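Local coordinates for protein oligopeptide ABC transporter OppAIV (Borrelia burgdorferi B31, PDB 4GL8) that probably binds oligopeptides as the periplasmic receptor of an ABC transporter, delivering them for uptake into the cell, at residues A[83-86]-A[87-91]; A[128-131]-A[132-135]; A[244-247]-A[248-251]; A[409-412]-A[413-417]. All blocks are in the same frame, centred on the assembly; numbering follows the deposited sequence.

Contact 1: residues A[83-86]-A[87-91]; sequences DISD and DGVVY
The hydroxyl of Ser85 meets both the carboxylate of Asp87 and the backbone of Val90. Ser85 OG donates to Asp87 OD1 at 2.5 Å, coming nearly along the C-O axis of that oxygen, and accepts from Val90 N at 3.1 Å with a fairly straight N-H (159°). A small hydroxyl suits this place because it can give and take at once within a tight bend. On the sheet beyond it, Ile84 and Tyr91 lie side by side and point the same way: Ile84 CG2 stands over one face of the Tyr91 ring, 4.0 Å from the centroid, in a CH-pi contact, and Ile84 CD1 reaches Tyr91 CE2 at 3.6 Å. The branched chain thus meets the ring with both arms, CG2 over the face toward its rim, CG1 and CD1 beside CE2. These two residues form the antiparallel non-hydrogen-bonded pair at the end of a beta hairpin made by strands 74-84 and 90-95, and the type I turn from Ser85 to Gly88 reverses the chain, with Gly88 N bonded to Ser85 O at 2.8 Å. Gly88 takes a positive phi (76°), readily adopted by a residue without a side chain. Just beyond the end of strand 74-84, Ser85 N donates to Val90 O at 3.0 Å and ties the two arms; a water also donates to Val90 O, at 2.7 Å. Asp87 has its CG between its own N and carbonyl carbon (chi1 70°), which turns the carboxylate back over the bend, where OD1 also receives a weak bond from Val89 N. Further out, Phe173 meets the Tyr91 ring edge-to-face, and Asp83 OD2 is hydrogen-bonded to His94 NE2.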
loop_
_atom_site.group_PDB
_atom_site.type_symbol
_atom_site.label_atom_id
_atom_site.label_comp_id
_atom_site.label_asym_id
_atom_site.label_seq_id
_atom_site.Cartn_x
_atom_site.Cartn_y
_atom_site.Cartn_z
ATOM N N ASP A 83 7.967 -16.523 20.244
ATOM C CA ASP A 83 9.200 -17.274 20.187
ATOM C C ASP A 83 9.492 -17.539 18.715
ATOM O O ASP A 83 8.575 -17.616 17.916
ATOM C CB ASP A 83 9.023 -18.640 20.854
ATOM C CG ASP A 83 8.788 -18.553 22.333
ATOM O OD1 ASP A 83 9.374 -17.678 22.997
ATOM O OD2 ASP A 83 8.030 -19.402 22.838
ATOM N N ILE A 84 10.765 -17.718 18.389
ATOM C CA ILE A 84 11.192 -18.122 17.045
ATOM C C ILE A 84 12.164 -19.293 17.184
ATOM O O ILE A 84 13.078 -19.272 18.000
ATOM C CB ILE A 84 11.890 -16.968 16.301
ATOM C CG1 ILE A 84 11.086 -15.674 16.461
ATOM C CG2 ILE A 84 12.072 -17.304 14.827
ATOM C CD1 ILE A 84 11.728 -14.451 15.845
ATOM N N SER A 85 11.946 -20.333 16.389
ATOM C CA SER A 85 12.821 -21.491 16.431
ATOM C C SER A 85 14.247 -21.140 15.971
ATOM O O SER A 85 14.459 -20.217 15.222
ATOM C CB SER A 85 12.253 -22.597 15.559
ATOM O OG SER A 85 12.216 -22.161 14.221
ATOM N N ASP A 86 15.203 -21.938 16.399
ATOM C CA ASP A 86 16.607 -21.724 16.083
ATOM C C ASP A 86 16.838 -21.633 14.587
ATOM O O ASP A 86 17.653 -20.841 14.150
ATOM C CB ASP A 86 17.454 -22.885 16.630
ATOM C CG ASP A 86 17.559 -22.893 18.155
ATOM O OD1 ASP A 86 17.180 -21.892 18.817
ATOM O OD2 ASP A 86 18.092 -23.913 18.684
ATOM N N ASP A 87 16.124 -22.450 13.817
ATOM C CA ASP A 87 16.261 -22.447 12.344
ATOM C C ASP A 87 15.451 -21.330 11.646
ATOM O O ASP A 87 15.453 -21.230 10.428
ATOM C CB ASP A 87 15.909 -23.834 11.756
ATOM C CG ASP A 87 14.430 -24.171 11.862
ATOM O OD1 ASP A 87 13.663 -23.527 12.631
ATOM O OD2 ASP A 87 14.016 -25.116 11.172
ATOM N N GLY A 88 14.748 -20.514 12.419
ATOM C CA GLY A 88 14.084 -19.348 11.885
ATOM C C GLY A 88 12.800 -19.574 11.093
ATOM O O GLY A 88 12.325 -18.651 10.415
ATOM N N VAL A 89 12.223 -20.768 11.150
ATOM C CA VAL A 89 11.015 -20.996 10.351
ATOM C C VAL A 89 9.736 -21.084 11.145
ATOM O O VAL A 89 8.687 -20.888 10.574
ATOM C CB VAL A 89 11.114 -22.214 9.415
ATOM C CG1 VAL A 89 12.302 -22.092 8.499
ATOM C CG2 VAL A 89 11.139 -23.532 10.168
ATOM N N VAL A 90 9.807 -21.395 12.443
ATOM C CA VAL A 90 8.604 -21.621 13.265
ATOM C C VAL A 90 8.409 -20.531 14.288
ATOM O O VAL A 90 9.200 -20.395 15.220
ATOM C CB VAL A 90 8.649 -22.976 13.997
ATOM C CG1 VAL A 90 7.283 -23.285 14.635
ATOM C CG2 VAL A 90 9.034 -24.092 13.037
ATOM N N TYR A 91 7.354 -19.750 14.107
ATOM C CA TYR A 91 7.007 -18.648 15.010
ATOM C C TYR A 91 5.840 -19.049 15.868
ATOM O O TYR A 91 4.861 -19.632 15.370
ATOM C CB TYR A 91 6.587 -17.398 14.230
ATOM C CG TYR A 91 7.726 -16.714 13.562
ATOM C CD1 TYR A 91 8.377 -17.310 12.506
ATOM C CD2 TYR A 91 8.152 -15.473 13.979
ATOM C CE1 TYR A 91 9.436 -16.692 11.879
ATOM C CE2 TYR A 91 9.212 -14.843 13.364
ATOM C CZ TYR A 91 9.852 -15.456 12.311
ATOM O OH TYR A 91 10.891 -14.836 11.662
HETATM O O HOH W 1 8.569 -20.900 17.772
#

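Contact 2: residues A[128-131]-A[132-135]; sequences FVNM and IKSV
Lys133 and Asn130, one helical turn apart, join through their polar ends: Lys133 NZ donates to Asn130 OD1 at 2.9 Å, approaching almost in line with the amide C=O (166°). The lysine chain is bent at chi3 (58°), and this kink brings the ammonium group back over the preceding turn. The amide suits the spot because its two ends do different work, OD1 taking the lysine and ND2 donating to Asn445 OD1. Of backbone bonds, Lys133 N to Val129 O (3.1 Å) and Ser134 N to Asn130 O (3.0 Å) mark the first turns of helix 129-135. Apolar contact is lighter: the aliphatic part of Lys133 passes Val129, CD lying 4.0 Å from Val129 CG2. Met131 and Val135 both touch Met176 of helix 173-176, and Val135 also meets Phe173. Phe128, just before the helix, packs on the bound peptide. Phe143 provides a cation-pi partner for Lys133, so the ammonium group has both an amide oxygen and an aromatic face as partners; this would be expected to stabilise the protonated amine.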
loop_
_atom_site.group_PDB
_atom_site.type_symbol
_atom_site.label_atom_id
_atom_site.label_comp_id
_atom_site.label_asym_id
_atom_site.label_seq_id
_atom_site.Cartn_x
_atom_site.Cartn_y
_atom_site.Cartn_z
ATOM N N PHE A 128 -4.732 -10.308 -2.697
ATOM C CA PHE A 128 -3.430 -10.291 -1.986
ATOM C C PHE A 128 -3.008 -11.642 -1.484
ATOM O O PHE A 128 -1.944 -11.791 -0.872
ATOM C CB PHE A 128 -3.455 -9.314 -0.782
ATOM C CG PHE A 128 -2.533 -8.127 -0.937
ATOM C CD1 PHE A 128 -1.164 -8.310 -1.222
ATOM C CD2 PHE A 128 -3.005 -6.829 -0.764
ATOM C CE1 PHE A 128 -0.312 -7.214 -1.358
ATOM C CE2 PHE A 128 -2.159 -5.744 -0.898
ATOM C CZ PHE A 128 -0.814 -5.932 -1.185
ATOM N N VAL A 129 -3.828 -12.644 -1.760
ATOM C CA VAL A 129 -3.566 -14.006 -1.310
ATOM C C VAL A 129 -2.133 -14.500 -1.615
ATOM O O VAL A 129 -1.602 -15.340 -0.882
ATOM C CB VAL A 129 -4.620 -14.976 -1.896
ATOM C CG1 VAL A 129 -4.361 -15.267 -3.381
ATOM C CG2 VAL A 129 -4.660 -16.257 -1.076
ATOM N N ASN A 130 -1.513 -14.007 -2.679
ATOM C CA ASN A 130 -0.123 -14.425 -2.994
ATOM C C ASN A 130 0.907 -14.096 -1.930
ATOM O O ASN A 130 1.885 -14.814 -1.755
ATOM C CB ASN A 130 0.337 -13.868 -4.332
ATOM C CG ASN A 130 -0.184 -14.685 -5.474
ATOM O OD1 ASN A 130 -0.770 -15.754 -5.265
ATOM N ND2 ASN A 130 0.049 -14.229 -6.677
ATOM N N MET A 131 0.663 -13.026 -1.193
ATOM C CA MET A 131 1.507 -12.688 -0.055
ATOM C C MET A 131 1.488 -13.787 1.036
ATOM O O MET A 131 2.538 -14.165 1.562
ATOM C CB MET A 131 1.067 -11.356 0.501
ATOM C CG MET A 131 1.860 -10.925 1.719
ATOM S SD MET A 131 1.563 -9.195 2.087
ATOM C CE MET A 131 2.324 -8.465 0.666
ATOM N N ILE A 132 0.316 -14.328 1.342
ATOM C CA ILE A 132 0.218 -15.437 2.269
ATOM C C ILE A 132 0.886 -16.715 1.740
ATOM O O ILE A 132 1.592 -17.378 2.475
ATOM C CB ILE A 132 -1.242 -15.781 2.628
ATOM C CG1 ILE A 132 -1.993 -14.560 3.108
ATOM C CG2 ILE A 132 -1.281 -16.811 3.745
ATOM C CD1 ILE A 132 -1.265 -13.837 4.227
ATOM N N LYS A 133 0.618 -17.055 0.483
ATOM C CA LYS A 133 1.146 -18.265 -0.158
ATOM C C LYS A 133 2.669 -18.288 -0.284
ATOM O O LYS A 133 3.292 -19.339 -0.192
ATOM C CB LYS A 133 0.537 -18.423 -1.556
ATOM C CG LYS A 133 -0.962 -18.684 -1.524
ATOM C CD LYS A 133 -1.700 -18.332 -2.813
ATOM C CE LYS A 133 -1.168 -19.064 -4.016
ATOM N NZ LYS A 133 -1.704 -18.461 -5.262
ATOM N N SER A 134 3.269 -17.135 -0.493
ATOM C CA SER A 134 4.715 -17.060 -0.622
ATOM C C SER A 134 5.433 -17.170 0.730
ATOM O O SER A 134 6.615 -17.410 0.751
ATOM C CB SER A 134 5.141 -15.771 -1.361
ATOM O OG SER A 134 4.918 -14.615 -0.560
ATOM N N VAL A 135 4.712 -17.025 1.841
ATOM C CA VAL A 135 5.315 -16.947 3.178
ATOM C C VAL A 135 5.116 -18.236 3.986
ATOM O O VAL A 135 6.070 -18.803 4.528
ATOM C CB VAL A 135 4.687 -15.753 3.936
ATOM C CG1 VAL A 135 4.887 -15.826 5.425
ATOM C CG2 VAL A 135 5.265 -14.459 3.411
#

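Contact 3: residues A[244-247]-A[248-251]; sequences TDNS and ITAY
Asn246 O is gripped by two backbone amides: Ala250 N donates at 3.1 Å, nearly straight at the hydrogen (172°), and Thr249 N adds a weak bond at 3.0 Å. The same Thr249 N also donates to Asn246 OD1 at 2.9 Å, standing above the plane of the side-chain amide, 50° out of it. This side-chain bond, from a residue placed right before the helix, makes Asn246 the N-cap of helix 247-255. With CG opposite its backbone N (chi1 -171°), the short side chain turns its carbonyl onto the first turn, a length and polarity that suit asparagine to the cap. The Thr249 side chain crosses the amide at about a right angle, its OG1 3.0 Å from Asn246 CG. Ser247 begins the helix, its O accepting from Tyr251 N at 2.8 Å, while its hydroxyl is taken by Asp380 OD2. Before the cap, Thr244 OG1 accepts from Asn246 N at 3.1 Å, an ST turn, in which the threonine hydroxyl accepts from the backbone N two residues on. The amides of a first helical turn lack carbonyls from a preceding turn, and here the cap supplies an oxygen for Thr249 N; the partial negative charge on OD1 would also be expected to interact favourably with the positive end of the helix dipole.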
loop_
_atom_site.group_PDB
_atom_site.type_symbol
_atom_site.label_atom_id
_atom_site.label_comp_id
_atom_site.label_asym_id
_atom_site.label_seq_id
_atom_site.Cartn_x
_atom_site.Cartn_y
_atom_site.Cartn_z
ATOM N N THR A 244 -13.603 12.976 0.235
ATOM C CA THR A 244 -13.758 13.926 -0.865
ATOM C C THR A 244 -12.438 13.957 -1.618
ATOM O O THR A 244 -11.373 13.947 -0.994
ATOM C CB THR A 244 -14.159 15.358 -0.427
ATOM O OG1 THR A 244 -14.060 16.252 -1.541
ATOM C CG2 THR A 244 -13.279 15.867 0.682
ATOM N N ASP A 245 -12.552 13.959 -2.951
ATOM C CA ASP A 245 -11.454 14.047 -3.922
ATOM C C ASP A 245 -10.998 15.489 -4.130
ATOM O O ASP A 245 -9.946 15.735 -4.740
ATOM C CB ASP A 245 -11.951 13.534 -5.289
ATOM C CG ASP A 245 -12.335 12.066 -5.264
ATOM O OD1 ASP A 245 -11.817 11.345 -4.384
ATOM O OD2 ASP A 245 -13.140 11.626 -6.122
ATOM N N ASN A 246 -11.812 16.430 -3.659
ATOM C CA ASN A 246 -11.560 17.851 -3.838
ATOM C C ASN A 246 -10.714 18.439 -2.678
ATOM O O ASN A 246 -11.246 18.846 -1.648
ATOM C CB ASN A 246 -12.910 18.581 -3.981
ATOM C CG ASN A 246 -12.764 20.033 -4.398
ATOM O OD1 ASN A 246 -11.913 20.777 -3.894
ATOM N ND2 ASN A 246 -13.618 20.453 -5.311
ATOM N N SER A 247 -9.398 18.499 -2.872
ATOM C CA SER A 247 -8.494 19.067 -1.874
ATOM C C SER A 247 -8.864 20.499 -1.434
ATOM O O SER A 247 -8.634 20.856 -0.282
ATOM C CB SER A 247 -7.038 19.037 -2.368
ATOM O OG SER A 247 -6.764 20.083 -3.275
ATOM N N ILE A 248 -9.439 21.306 -2.323
ATOM C CA ILE A 248 -9.842 22.674 -1.976
ATOM C C ILE A 248 -11.008 22.663 -1.018
ATOM O O ILE A 248 -11.085 23.504 -0.150
ATOM C CB ILE A 248 -10.241 23.531 -3.216
ATOM C CG1 ILE A 248 -9.019 23.790 -4.115
ATOM C CG2 ILE A 248 -10.859 24.881 -2.793
ATOM C CD1 ILE A 248 -7.937 24.655 -3.472
ATOM N N THR A 249 -11.937 21.733 -1.188
ATOM C CA THR A 249 -13.072 21.648 -0.283
ATOM C C THR A 249 -12.545 21.276 1.089
ATOM O O THR A 249 -12.832 21.939 2.085
ATOM C CB THR A 249 -14.048 20.568 -0.743
ATOM O OG1 THR A 249 -14.512 20.901 -2.055
ATOM C CG2 THR A 249 -15.224 20.449 0.232
ATOM N N ALA A 250 -11.750 20.214 1.112
ATOM C CA ALA A 250 -11.069 19.787 2.325
ATOM C C ALA A 250 -10.269 20.926 2.986
ATOM O O ALA A 250 -10.315 21.096 4.211
ATOM C CB ALA A 250 -10.153 18.602 2.011
ATOM N N TYR A 251 -9.544 21.703 2.188
ATOM C CA TYR A 251 -8.709 22.747 2.755
ATOM C C TYR A 251 -9.555 23.885 3.341
ATOM O O TYR A 251 -9.206 24.434 4.401
ATOM C CB TYR A 251 -7.728 23.278 1.729
ATOM C CG TYR A 251 -6.781 24.309 2.272
ATOM C CD1 TYR A 251 -5.967 24.017 3.351
ATOM C CD2 TYR A 251 -6.683 25.571 1.691
ATOM C CE1 TYR A 251 -5.083 24.947 3.852
ATOM C CE2 TYR A 251 -5.800 26.515 2.176
ATOM C CZ TYR A 251 -4.997 26.195 3.252
ATOM O OH TYR A 251 -4.118 27.108 3.761
#

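Contact 4: residues A[409-412]-A[413-417]; sequences STYI and NSRVN
The Tyr411 ring carries the aliphatic part of Arg415 over one face, with CG above the ring and CD 3.5 Å from Tyr411 CZ. The guanidinium does not stack: its plane stands 79° from the ring, and Tyr411 OH lies at its edge, where Arg415 NH1 donates at 3.1 Å (156° at the hydrogen). Both side chains run the same way from successive helical turns. Tyr411 CG lies opposite its backbone N (chi1 163°), which sends the ring along the helix toward Arg415. Tyrosine suits this place since it offers a flat surface to the methylenes and a hydroxyl to the charged end; that hydroxyl also bonds to Arg424 O. Arg415 NH2 in turn donates to Phe448 O and Gly426 O, so several oxygens fix the rotation of the buried guanidinium. Along another side of the helix, Ile412 CG2 comes within 4.3 Å of Val416 CG2, a light contact between branched chains. Arg415 N to Tyr411 O (3.1 Å) and Val416 N to Ile412 O (3.0 Å) are ordinary i to i+4 bonds of helix 408-417. The arrangement is an i to i+4 tyrosine-arginine pair on an alpha-helix, placed beside strand 422-428 at the peptide site, where Arg415 packs on a modified side chain of the bound peptide.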
loop_
_atom_site.group_PDB
_atom_site.type_symbol
_atom_site.label_atom_id
_atom_site.label_comp_id
_atom_site.label_asym_id
_atom_site.label_seq_id
_atom_site.Cartn_x
_atom_site.Cartn_y
_atom_site.Cartn_z
ATOM N N SER A 409 -12.407 3.393 -6.447
ATOM C CA SER A 409 -12.761 1.970 -6.643
ATOM C C SER A 409 -12.606 1.512 -8.058
ATOM O O SER A 409 -12.149 0.409 -8.295
ATOM C CB SER A 409 -14.201 1.669 -6.197
ATOM O OG SER A 409 -14.272 1.651 -4.776
ATOM N N THR A 410 -13.034 2.329 -9.000
ATOM C CA THR A 410 -12.904 1.997 -10.411
ATOM C C THR A 410 -11.427 1.978 -10.793
ATOM O O THR A 410 -10.999 1.138 -11.551
ATOM C CB THR A 410 -13.690 3.007 -11.279
ATOM O OG1 THR A 410 -15.087 2.944 -10.937
ATOM C CG2 THR A 410 -13.533 2.723 -12.828
ATOM N N TYR A 411 -10.656 2.933 -10.286
ATOM C CA TYR A 411 -9.215 2.994 -10.559
ATOM C C TYR A 411 -8.479 1.725 -10.116
ATOM O O TYR A 411 -7.654 1.199 -10.855
ATOM C CB TYR A 411 -8.606 4.218 -9.878
ATOM C CG TYR A 411 -7.099 4.166 -9.750
ATOM C CD1 TYR A 411 -6.283 4.528 -10.807
ATOM C CD2 TYR A 411 -6.500 3.785 -8.570
ATOM C CE1 TYR A 411 -4.912 4.507 -10.689
ATOM C CE2 TYR A 411 -5.122 3.757 -8.434
ATOM C CZ TYR A 411 -4.331 4.110 -9.494
ATOM O OH TYR A 411 -2.955 4.082 -9.351
ATOM N N ILE A 412 -8.815 1.230 -8.930
ATOM C CA ILE A 412 -8.245 -0.009 -8.419
ATOM C C ILE A 412 -8.658 -1.190 -9.289
ATOM O O ILE A 412 -7.848 -2.076 -9.564
ATOM C CB ILE A 412 -8.704 -0.324 -6.978
ATOM C CG1 ILE A 412 -8.150 0.696 -5.996
ATOM C CG2 ILE A 412 -8.302 -1.739 -6.547
ATOM C CD1 ILE A 412 -8.882 0.638 -4.668
ATOM N N ASN A 413 -9.934 -1.230 -9.667
ATOM C CA ASN A 413 -10.416 -2.286 -10.555
ATOM C C ASN A 413 -9.671 -2.250 -11.880
ATOM O O ASN A 413 -9.349 -3.276 -12.412
ATOM C CB ASN A 413 -11.914 -2.145 -10.797
ATOM C CG ASN A 413 -12.416 -3.104 -11.840
ATOM O OD1 ASN A 413 -12.799 -4.212 -11.508
ATOM N ND2 ASN A 413 -12.361 -2.712 -13.117
ATOM N N SER A 414 -9.358 -1.055 -12.378
ATOM C CA SER A 414 -8.644 -0.932 -13.642
ATOM C C SER A 414 -7.210 -1.490 -13.543
ATOM O O SER A 414 -6.745 -2.193 -14.442
ATOM C CB SER A 414 -8.613 0.529 -14.136
ATOM O OG SER A 414 -9.900 0.994 -14.484
ATOM N N ARG A 415 -6.514 -1.161 -12.458
ATOM C CA ARG A 415 -5.146 -1.625 -12.280
ATOM C C ARG A 415 -5.091 -3.159 -12.181
ATOM O O ARG A 415 -4.327 -3.823 -12.897
ATOM C CB ARG A 415 -4.515 -0.949 -11.051
ATOM C CG ARG A 415 -3.808 0.340 -11.414
ATOM C CD ARG A 415 -3.041 0.964 -10.268
ATOM N NE ARG A 415 -1.904 0.172 -9.794
ATOM C CZ ARG A 415 -1.092 0.577 -8.828
ATOM N NH1 ARG A 415 -1.288 1.761 -8.272
ATOM N NH2 ARG A 415 -0.077 -0.178 -8.428
ATOM N N VAL A 416 -5.951 -3.693 -11.320
ATOM C CA VAL A 416 -6.014 -5.111 -11.047
ATOM C C VAL A 416 -6.417 -5.955 -12.263
ATOM O O VAL A 416 -5.909 -7.033 -12.430
ATOM C CB VAL A 416 -6.952 -5.365 -9.852
ATOM C CG1 VAL A 416 -7.407 -6.812 -9.774
ATOM C CG2 VAL A 416 -6.252 -4.940 -8.576
ATOM N N ASN A 417 -7.298 -5.449 -13.113
ATOM C CA ASN A 417 -7.834 -6.239 -14.237
ATOM C C ASN A 417 -7.160 -5.885 -15.558
ATOM O O ASN A 417 -7.461 -6.456 -16.572
ATOM C CB ASN A 417 -9.355 -6.026 -14.348
ATOM C CG ASN A 417 -10.095 -6.563 -13.144
ATOM O OD1 ASN A 417 -10.822 -5.849 -12.437
ATOM N ND2 ASN A 417 -9.875 -7.815 -12.877
#

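The four contacts follow one another along the chain without interleaving. Contact 1 closes the hairpin of a five-stranded antiparallel sheet at the surface; contact 2, centred about 19 Å away, lies on helix 129-135, and both reach Phe173, through Tyr91 and Val135. Contact 3 caps helix 247-255 on the opposite side of the chain's centre, about 48 Å from contact 1 between centres. Contact 4, on helix 408-417, is nearer the middle, about 20 Å from contact 2 and 22 Å from contact 3. Contacts 2 and 4 approach to about 8 Å between nearest atoms, and each gives one residue to the bound peptide, consistent with a ligand held between distant parts of the chain.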